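Local coordinates for protein disulfide-isomerase A4 (Rattus norvegicus, PDB 3EC3) that catalyses the rearrangement of disulfide bonds in proteins of the endoplasmic reticulum, this fragment comprising its noncatalytic thioredoxin-like domains, at residues A163-E168 with A218-V223; V195-L200 with F207-E212. The protein carries 1 engineered substitution. One frame throughout, in Å; residues are numbered along the deposited sequence.

Interaction 1 (A163-E168 with A218-V223); sequences AKDFPE and ALREFV. Unlike the reference sequence in segment 218-223: R220 (reference Gln).
V223 presses its CG1 methyl onto one face of the F166 ring, a CH-pi contact 3.6 Å from the ring centroid and only 8° off the ring normal. This is the tight, buried part of the contact between the loop after helix 149-163 and helix 216-227; F166 and V223 both also pack on F171 of strand 170-175. With CG anti to its carbonyl carbon (chi1 -63°), F166 reaches across to the helix. Its CE1 and CZ end lies beneath the guanidinium of the engineered R220 (glutamine in the reference sequence), CE1 3.7 Å from R220 CZ, with the two planes 56° apart. R220 CG meets the ring at its edge. Trimming F166 to an alanine would probably strip V223 CG1 of its CH-pi partner and leave the guanidinium freer to swing.

The looser, partly exposed side is ionic. D165 OD2 meets R220 NH1 at 2.8 Å near the guanidinium plane, and K164 NZ approaches the same oxygen at 3.3 Å. One carboxylate thus sits between two cations, which probably favours its charged form; because R220 is engineered, the cross-segment salt bridge belongs to this construct, whereas F166 on V223 involves reference residues.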
ATOM      1  N   ALA A 163       8.494  -0.686 -10.212  1.00 16.88           N
ATOM      2  CA  ALA A 163       8.383  -0.043  -8.907  1.00 16.08           C
ATOM      3  C   ALA A 163       9.614  -0.222  -8.041  1.00 16.33           C
ATOM      4  O   ALA A 163      10.039   0.724  -7.361  1.00 17.49           O
ATOM      5  CB  ALA A 163       7.071  -0.550  -8.166  1.00 14.99           C
ATOM      6  N   LYS A 164      10.209  -1.415  -8.027  1.00 17.29           N
ATOM      7  CA  LYS A 164      11.325  -1.675  -7.094  1.00 17.63           C
ATOM      8  C   LYS A 164      12.550  -0.852  -7.447  1.00 18.88           C
ATOM      9  O   LYS A 164      13.436  -0.683  -6.612  1.00 18.51           O
ATOM     10  CB  LYS A 164      11.729  -3.141  -7.114  1.00 19.26           C
ATOM     11  CG  LYS A 164      12.289  -3.582  -8.434  1.00 20.46           C
ATOM     12  CD  LYS A 164      13.224  -4.766  -8.215  1.00 27.78           C
ATOM     13  CE  LYS A 164      13.331  -5.594  -9.499  1.00 29.98           C
ATOM     14  NZ  LYS A 164      13.715  -4.722 -10.623  1.00 29.69           N
ATOM     15  N   ASP A 165      12.590  -0.368  -8.682  1.00 18.54           N
ATOM     16  CA  ASP A 165      13.741   0.411  -9.186  1.00 20.07           C
ATOM     17  C   ASP A 165      13.608   1.911  -8.993  1.00 19.98           C
ATOM     18  O   ASP A 165      14.612   2.672  -9.138  1.00 18.55           O
ATOM     19  CB  ASP A 165      13.955   0.102 -10.659  1.00 20.48           C
ATOM     20  CG  ASP A 165      14.602  -1.243 -10.868  1.00 23.68           C
ATOM     21  OD1 ASP A 165      15.216  -1.758  -9.912  1.00 27.48           O
ATOM     22  OD2 ASP A 165      14.495  -1.784 -11.989  1.00 26.97           O
ATOM     23  N   PHE A 166      12.393   2.345  -8.640  1.00 19.24           N
ATOM     24  CA  PHE A 166      12.090   3.762  -8.445  1.00 18.96           C
ATOM     25  C   PHE A 166      11.444   4.017  -7.090  1.00 19.30           C
ATOM     26  O   PHE A 166      10.275   4.443  -7.027  1.00 18.17           O
ATOM     27  CB  PHE A 166      11.207   4.295  -9.569  1.00 19.15           C
ATOM     28  CG  PHE A 166      11.876   4.232 -10.946  1.00 22.04           C
ATOM     29  CD1 PHE A 166      11.732   3.105 -11.764  1.00 20.98           C
ATOM     30  CD2 PHE A 166      12.629   5.302 -11.404  1.00 19.38           C
ATOM     31  CE1 PHE A 166      12.369   3.047 -13.031  1.00 23.66           C
ATOM     32  CE2 PHE A 166      13.258   5.273 -12.677  1.00 23.50           C
ATOM     33  CZ  PHE A 166      13.128   4.138 -13.484  1.00 21.82           C
ATOM     34  N   PRO A 167      12.186   3.746  -6.008  1.00 19.02           N
ATOM     35  CA  PRO A 167      11.566   3.924  -4.706  1.00 19.20           C
ATOM     36  C   PRO A 167      11.148   5.363  -4.439  1.00 18.78           C
ATOM     37  O   PRO A 167      10.392   5.625  -3.506  1.00 17.14           O
ATOM     38  CB  PRO A 167      12.671   3.482  -3.744  1.00 20.15           C
ATOM     39  CG  PRO A 167      13.980   3.730  -4.515  1.00 20.65           C
ATOM     40  CD  PRO A 167      13.586   3.266  -5.885  1.00 20.19           C
ATOM     41  N   GLU A 168      11.676   6.295  -5.233  1.00 18.17           N
ATOM     42  CA  GLU A 168      11.373   7.712  -5.072  1.00 17.97           C
ATOM     43  C   GLU A 168       9.961   8.090  -5.573  1.00 18.36           C
ATOM     44  O   GLU A 168       9.459   9.207  -5.277  1.00 17.42           O
ATOM     45  CB  GLU A 168      12.415   8.543  -5.819  1.00 18.24           C
ATOM     46  CG  GLU A 168      12.377   8.331  -7.342  1.00 18.46           C
ATOM     47  CD  GLU A 168      13.366   7.266  -7.829  1.00 22.77           C
ATOM     48  OE1 GLU A 168      13.751   6.373  -7.034  1.00 21.59           O
ATOM     49  OE2 GLU A 168      13.790   7.344  -9.001  1.00 19.79           O
ATOM     50  N   ALA A 218       8.389  -0.966 -21.323  1.00 32.84           N
ATOM     51  CA  ALA A 218       7.631   0.178 -21.777  1.00 32.36           C
ATOM     52  C   ALA A 218       7.284   1.070 -20.586  1.00 32.12           C
ATOM     53  O   ALA A 218       7.478   2.302 -20.633  1.00 30.16           O
ATOM     54  CB  ALA A 218       6.389  -0.287 -22.492  1.00 33.21           C
ATOM     55  N   LEU A 219       6.806   0.452 -19.494  1.00 32.05           N
ATOM     56  CA  LEU A 219       6.589   1.202 -18.278  1.00 32.50           C
ATOM     57  C   LEU A 219       7.882   1.830 -17.749  1.00 33.48           C
ATOM     58  O   LEU A 219       7.874   2.987 -17.354  1.00 35.03           O
ATOM     59  CB  LEU A 219       5.910   0.335 -17.190  1.00 32.51           C
ATOM     60  CG  LEU A 219       5.595   1.085 -15.875  1.00 32.98           C
ATOM     61  CD1 LEU A 219       4.558   2.177 -16.126  1.00 36.54           C
ATOM     62  CD2 LEU A 219       5.115   0.079 -14.768  1.00 31.61           C
ATOM     63  N   ARG A 220       8.992   1.097 -17.743  1.00 34.60           N
ATOM     64  CA  ARG A 220      10.256   1.684 -17.259  1.00 36.05           C
ATOM     65  C   ARG A 220      10.722   2.914 -18.081  1.00 35.63           C
ATOM     66  O   ARG A 220      11.271   3.872 -17.524  1.00 34.46           O
ATOM     67  CB  ARG A 220      11.404   0.656 -17.184  1.00 36.75           C
ATOM     68  CG  ARG A 220      12.414   1.042 -16.087  1.00 41.08           C
ATOM     69  CD  ARG A 220      13.877   0.788 -16.408  1.00 47.71           C
ATOM     70  NE  ARG A 220      14.730   1.640 -15.558  1.00 52.72           N
ATOM     71  CZ  ARG A 220      15.310   1.264 -14.411  1.00 53.49           C
ATOM     72  NH1 ARG A 220      15.168   0.024 -13.962  1.00 53.58           N
ATOM     73  NH2 ARG A 220      16.065   2.126 -13.720  1.00 54.07           N
ATOM     74  N   GLU A 221      10.478   2.862 -19.389  1.00 35.73           N
ATOM     75  CA  GLU A 221      10.827   3.947 -20.319  1.00 36.52           C
ATOM     76  C   GLU A 221      10.026   5.225 -20.067  1.00 35.81           C
ATOM     77  O   GLU A 221      10.573   6.326 -20.101  1.00 36.03           O
ATOM     78  CB  GLU A 221      10.644   3.463 -21.755  1.00 35.99           C
ATOM     79  CG  GLU A 221      11.545   2.280 -22.086  1.00 37.90           C
ATOM     80  CD  GLU A 221      11.445   1.785 -23.544  1.00 39.50           C
ATOM     81  OE1 GLU A 221      10.369   1.894 -24.188  1.00 45.04           O
ATOM     82  OE2 GLU A 221      12.456   1.248 -24.034  1.00 41.03           O
ATOM     83  N   PHE A 222       8.734   5.057 -19.814  1.00 35.04           N
ATOM     84  CA  PHE A 222       7.785   6.123 -19.491  1.00 35.34           C
ATOM     85  C   PHE A 222       8.162   6.857 -18.195  1.00 35.11           C
ATOM     86  O   PHE A 222       8.221   8.094 -18.170  1.00 33.52           O
ATOM     87  CB  PHE A 222       6.378   5.498 -19.416  1.00 36.34           C
ATOM     88  CG  PHE A 222       5.276   6.432 -18.970  1.00 37.39           C
ATOM     89  CD1 PHE A 222       4.465   6.078 -17.878  1.00 38.25           C
ATOM     90  CD2 PHE A 222       4.992   7.608 -19.665  1.00 38.38           C
ATOM     91  CE1 PHE A 222       3.414   6.897 -17.459  1.00 38.51           C
ATOM     92  CE2 PHE A 222       3.949   8.444 -19.259  1.00 38.78           C
ATOM     93  CZ  PHE A 222       3.155   8.092 -18.152  1.00 38.96           C
ATOM     94  N   VAL A 223       8.423   6.089 -17.131  1.00 34.92           N
ATOM     95  CA  VAL A 223       8.914   6.639 -15.853  1.00 35.21           C
ATOM     96  C   VAL A 223      10.296   7.332 -16.000  1.00 35.82           C
ATOM     97  O   VAL A 223      10.523   8.412 -15.427  1.00 35.82           O
ATOM     98  CB  VAL A 223       8.942   5.539 -14.745  1.00 35.30           C
ATOM     99  CG1 VAL A 223       9.616   6.033 -13.469  1.00 36.57           C
ATOM    100  CG2 VAL A 223       7.489   5.019 -14.465  1.00 33.62           C
TER

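Interaction 2 (V195-L200 with F207-E212); sequences VNAAIL and FAMEPE
A197 and M209, a selenomethionine, bring their CB atoms to 4.1 Å on the same side of the antiparallel hairpin that carries I199 and F207. M209 has CG anti to its backbone N (chi1 -176°), and with the chain extended through the next torsion this puts SE 4.1 Å from A197 CB as well. Further along, F207 sets its ring edge, not its face, toward I199: CD1 lies 3.6 Å from I199 O, near the ring plane, and the two side chains meet more loosely. F222 and F226 of helix 216-227 cover I199 on this side. A198 and A208 point to the opposite face, where A198 also packs on Y139 of strand 135-140.

The backbones hold this arrangement. I199 and F207 form a hydrogen-bonded pair, N to O in both directions. M209 N gives a further bond to A197 O at 2.8 Å. F207 O also takes a CA-H contact from A198 CA at 3.1 Å. Where the strands part, a water donates to M209 O and N196 OD1 and accepts from A197 N; N196 OD1 is bonded to S191 as well. Direct amide bonds therefore give way to a water bridge, so that the buried backbone polar groups of A197 and M209 keep partners while segment 207-212 peels away from strand 196-200.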
ATOM      1  N   VAL A 195      -4.108  -2.393 -21.043  1.00 38.74           N
ATOM      2  CA  VAL A 195      -3.395  -1.830 -19.886  1.00 37.81           C
ATOM      3  C   VAL A 195      -2.810  -0.484 -20.263  1.00 37.37           C
ATOM      4  O   VAL A 195      -2.191  -0.356 -21.305  1.00 37.58           O
ATOM      5  CB  VAL A 195      -2.256  -2.761 -19.402  1.00 37.69           C
ATOM      6  CG1 VAL A 195      -1.644  -2.214 -18.117  1.00 37.36           C
ATOM      7  CG2 VAL A 195      -2.783  -4.197 -19.169  1.00 36.16           C
ATOM      8  N   ASN A 196      -3.002   0.516 -19.415  1.00 37.28           N
ATOM      9  CA  ASN A 196      -2.535   1.878 -19.703  1.00 36.66           C
ATOM     10  C   ASN A 196      -1.870   2.475 -18.480  1.00 37.09           C
ATOM     11  O   ASN A 196      -2.049   1.949 -17.375  1.00 35.80           O
ATOM     12  CB  ASN A 196      -3.724   2.734 -20.125  1.00 36.85           C
ATOM     13  CG  ASN A 196      -4.187   2.412 -21.522  1.00 36.82           C
ATOM     14  OD1 ASN A 196      -3.547   2.805 -22.492  1.00 38.08           O
ATOM     15  ND2 ASN A 196      -5.294   1.688 -21.637  1.00 36.30           N
ATOM     16  N   ALA A 197      -1.088   3.547 -18.659  1.00 36.21           N
ATOM     17  CA  ALA A 197      -0.345   4.104 -17.511  1.00 36.40           C
ATOM     18  C   ALA A 197      -0.275   5.624 -17.555  1.00 36.29           C
ATOM     19  O   ALA A 197      -0.232   6.221 -18.633  1.00 36.17           O
ATOM     20  CB  ALA A 197       1.064   3.494 -17.426  1.00 35.74           C
ATOM     21  N   ALA A 198      -0.299   6.226 -16.370  1.00 36.83           N
ATOM     22  CA  ALA A 198      -0.125   7.665 -16.214  1.00 36.75           C
ATOM     23  C   ALA A 198       0.785   8.002 -15.024  1.00 36.75           C
ATOM     24  O   ALA A 198       1.006   7.174 -14.118  1.00 37.29           O
ATOM     25  CB  ALA A 198      -1.499   8.365 -16.101  1.00 36.74           C
ATOM     26  N   ILE A 199       1.315   9.218 -15.030  1.00 36.50           N
ATOM     27  CA  ILE A 199       2.003   9.753 -13.881  1.00 36.18           C
ATOM     28  C   ILE A 199       1.327  11.037 -13.418  1.00 36.79           C
ATOM     29  O   ILE A 199       1.100  11.940 -14.216  1.00 35.03           O
ATOM     30  CB  ILE A 199       3.502  10.024 -14.192  1.00 36.38           C
ATOM     31  CG1 ILE A 199       4.185   8.715 -14.611  1.00 37.56           C
ATOM     32  CG2 ILE A 199       4.183  10.720 -12.962  1.00 36.38           C
ATOM     33  CD1 ILE A 199       5.639   8.782 -14.900  1.00 38.21           C
ATOM     34  N   LEU A 200       1.022  11.118 -12.127  1.00 37.25           N
ATOM     35  CA  LEU A 200       0.592  12.382 -11.521  1.00 38.76           C
ATOM     36  C   LEU A 200       1.791  13.039 -10.798  1.00 38.62           C
ATOM     37  O   LEU A 200       2.402  12.411  -9.924  1.00 38.26           O
ATOM     38  CB  LEU A 200      -0.561  12.147 -10.525  1.00 38.90           C
ATOM     39  CG  LEU A 200      -1.689  11.132 -10.787  1.00 40.06           C
ATOM     40  CD1 LEU A 200      -2.881  11.390  -9.866  1.00 38.58           C
ATOM     41  CD2 LEU A 200      -2.133  11.131 -12.249  1.00 43.11           C
ATOM     42  N   PHE A 207       0.596  13.031 -16.852  1.00 37.99           N
ATOM     43  CA  PHE A 207       1.266  12.601 -18.078  1.00 38.17           C
ATOM     44  C   PHE A 207       0.737  11.232 -18.482  1.00 39.15           C
ATOM     45  O   PHE A 207       0.740  10.309 -17.669  1.00 38.16           O
ATOM     46  CB  PHE A 207       2.786  12.567 -17.870  1.00 38.16           C
ATOM     47  CG  PHE A 207       3.347  13.849 -17.305  1.00 38.03           C
ATOM     48  CD1 PHE A 207       3.396  14.063 -15.925  1.00 37.32           C
ATOM     49  CD2 PHE A 207       3.798  14.860 -18.158  1.00 39.05           C
ATOM     50  CE1 PHE A 207       3.898  15.251 -15.404  1.00 37.21           C
ATOM     51  CE2 PHE A 207       4.307  16.063 -17.647  1.00 39.62           C
ATOM     52  CZ  PHE A 207       4.356  16.259 -16.272  1.00 39.34           C
ATOM     53  N   ALA A 208       0.276  11.087 -19.723  1.00 39.01           N
ATOM     54  CA  ALA A 208      -0.279   9.800 -20.141  1.00 39.88           C
ATOM     55  C   ALA A 208       0.730   9.032 -20.980  1.00 40.78           C
ATOM     56  O   ALA A 208       1.382   9.622 -21.852  1.00 40.17           O
ATOM     57  CB  ALA A 208      -1.577   9.996 -20.920  1.00 39.85           C
HETATM   58  N   MSE A 209       0.858   7.728 -20.721  1.00 41.21           N
HETATM   59  CA  MSE A 209       1.759   6.877 -21.503  1.00 43.42           C
HETATM   60  C   MSE A 209       1.189   6.573 -22.871  1.00 43.86           C
HETATM   61  O   MSE A 209       0.059   6.106 -22.987  1.00 42.98           O
HETATM   62  CB  MSE A 209       2.091   5.552 -20.795  1.00 43.50           C
HETATM   63  CG  MSE A 209       3.110   4.693 -21.563  1.00 43.60           C
HETATM   64 SE   MSE A 209       3.514   3.014 -20.692  0.70 47.54          SE
HETATM   65  CE  MSE A 209       2.782   1.796 -21.877  1.00 42.06           C
ATOM     66  N   GLU A 210       2.002   6.853 -23.892  1.00 44.98           N
ATOM     67  CA  GLU A 210       1.755   6.452 -25.273  1.00 46.78           C
ATOM     68  C   GLU A 210       1.380   4.975 -25.338  1.00 47.62           C
ATOM     69  O   GLU A 210       2.244   4.114 -25.109  1.00 48.06           O
ATOM     70  CB  GLU A 210       3.032   6.684 -26.084  1.00 47.23           C
ATOM     71  CG  GLU A 210       2.942   6.291 -27.522  1.00 48.86           C
ATOM     72  CD  GLU A 210       2.473   7.430 -28.383  1.00 50.98           C
ATOM     73  OE1 GLU A 210       1.650   8.246 -27.913  1.00 51.69           O
ATOM     74  OE2 GLU A 210       2.935   7.513 -29.533  1.00 53.36           O
ATOM     75  N   PRO A 211       0.089   4.673 -25.627  1.00 48.19           N
ATOM     76  CA  PRO A 211      -0.401   3.291 -25.710  1.00 48.23           C
ATOM     77  C   PRO A 211       0.498   2.380 -26.547  1.00 48.61           C
ATOM     78  O   PRO A 211       0.816   2.688 -27.701  1.00 48.15           O
ATOM     79  CB  PRO A 211      -1.776   3.451 -26.364  1.00 47.91           C
ATOM     80  CG  PRO A 211      -2.234   4.762 -25.890  1.00 47.75           C
ATOM     81  CD  PRO A 211      -1.001   5.634 -25.881  1.00 48.30           C
ATOM     82  N   GLU A 212       0.913   1.278 -25.933  1.00 48.67           N
ATOM     83  CA  GLU A 212       1.825   0.319 -26.536  1.00 48.85           C
ATOM     84  C   GLU A 212       1.495  -1.008 -25.889  1.00 47.93           C
ATOM     85  O   GLU A 212       0.892  -1.021 -24.808  1.00 48.14           O
ATOM     86  CB  GLU A 212       3.253   0.705 -26.166  1.00 49.49           C
ATOM     87  CG  GLU A 212       4.335  -0.118 -26.852  1.00 52.45           C
ATOM     88  CD  GLU A 212       5.596  -0.191 -26.023  1.00 54.73           C
ATOM     89  OE1 GLU A 212       5.984  -1.320 -25.649  1.00 56.36           O
ATOM     90  OE2 GLU A 212       6.182   0.877 -25.721  1.00 56.30           O
TER
HETATM   91  O   HOH W   1      -0.884   4.023 -21.603  1.00 39.91           O

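Helix 216-227 joins the two contacts, whose centres lie about 12 Å apart. Interaction 2 is nested within the chain loop closed by interaction 1, and its strand 206-208 leads on to that helix. In interaction 1, R220 and V223 turn to the loop 163-168, while F222 of the same helix packs on the hairpin: its CE1 lies 3.5 Å from I199 CG1 and its CZ 3.3 Å from F207 O. A second touch brings A218 CB to 3.3 Å from E212 OE1. The helix is thus wedged between loop and terminal hairpin of the second thioredoxin-like unit, in a fragment that is noncatalytic, so neither contact borders an active site here.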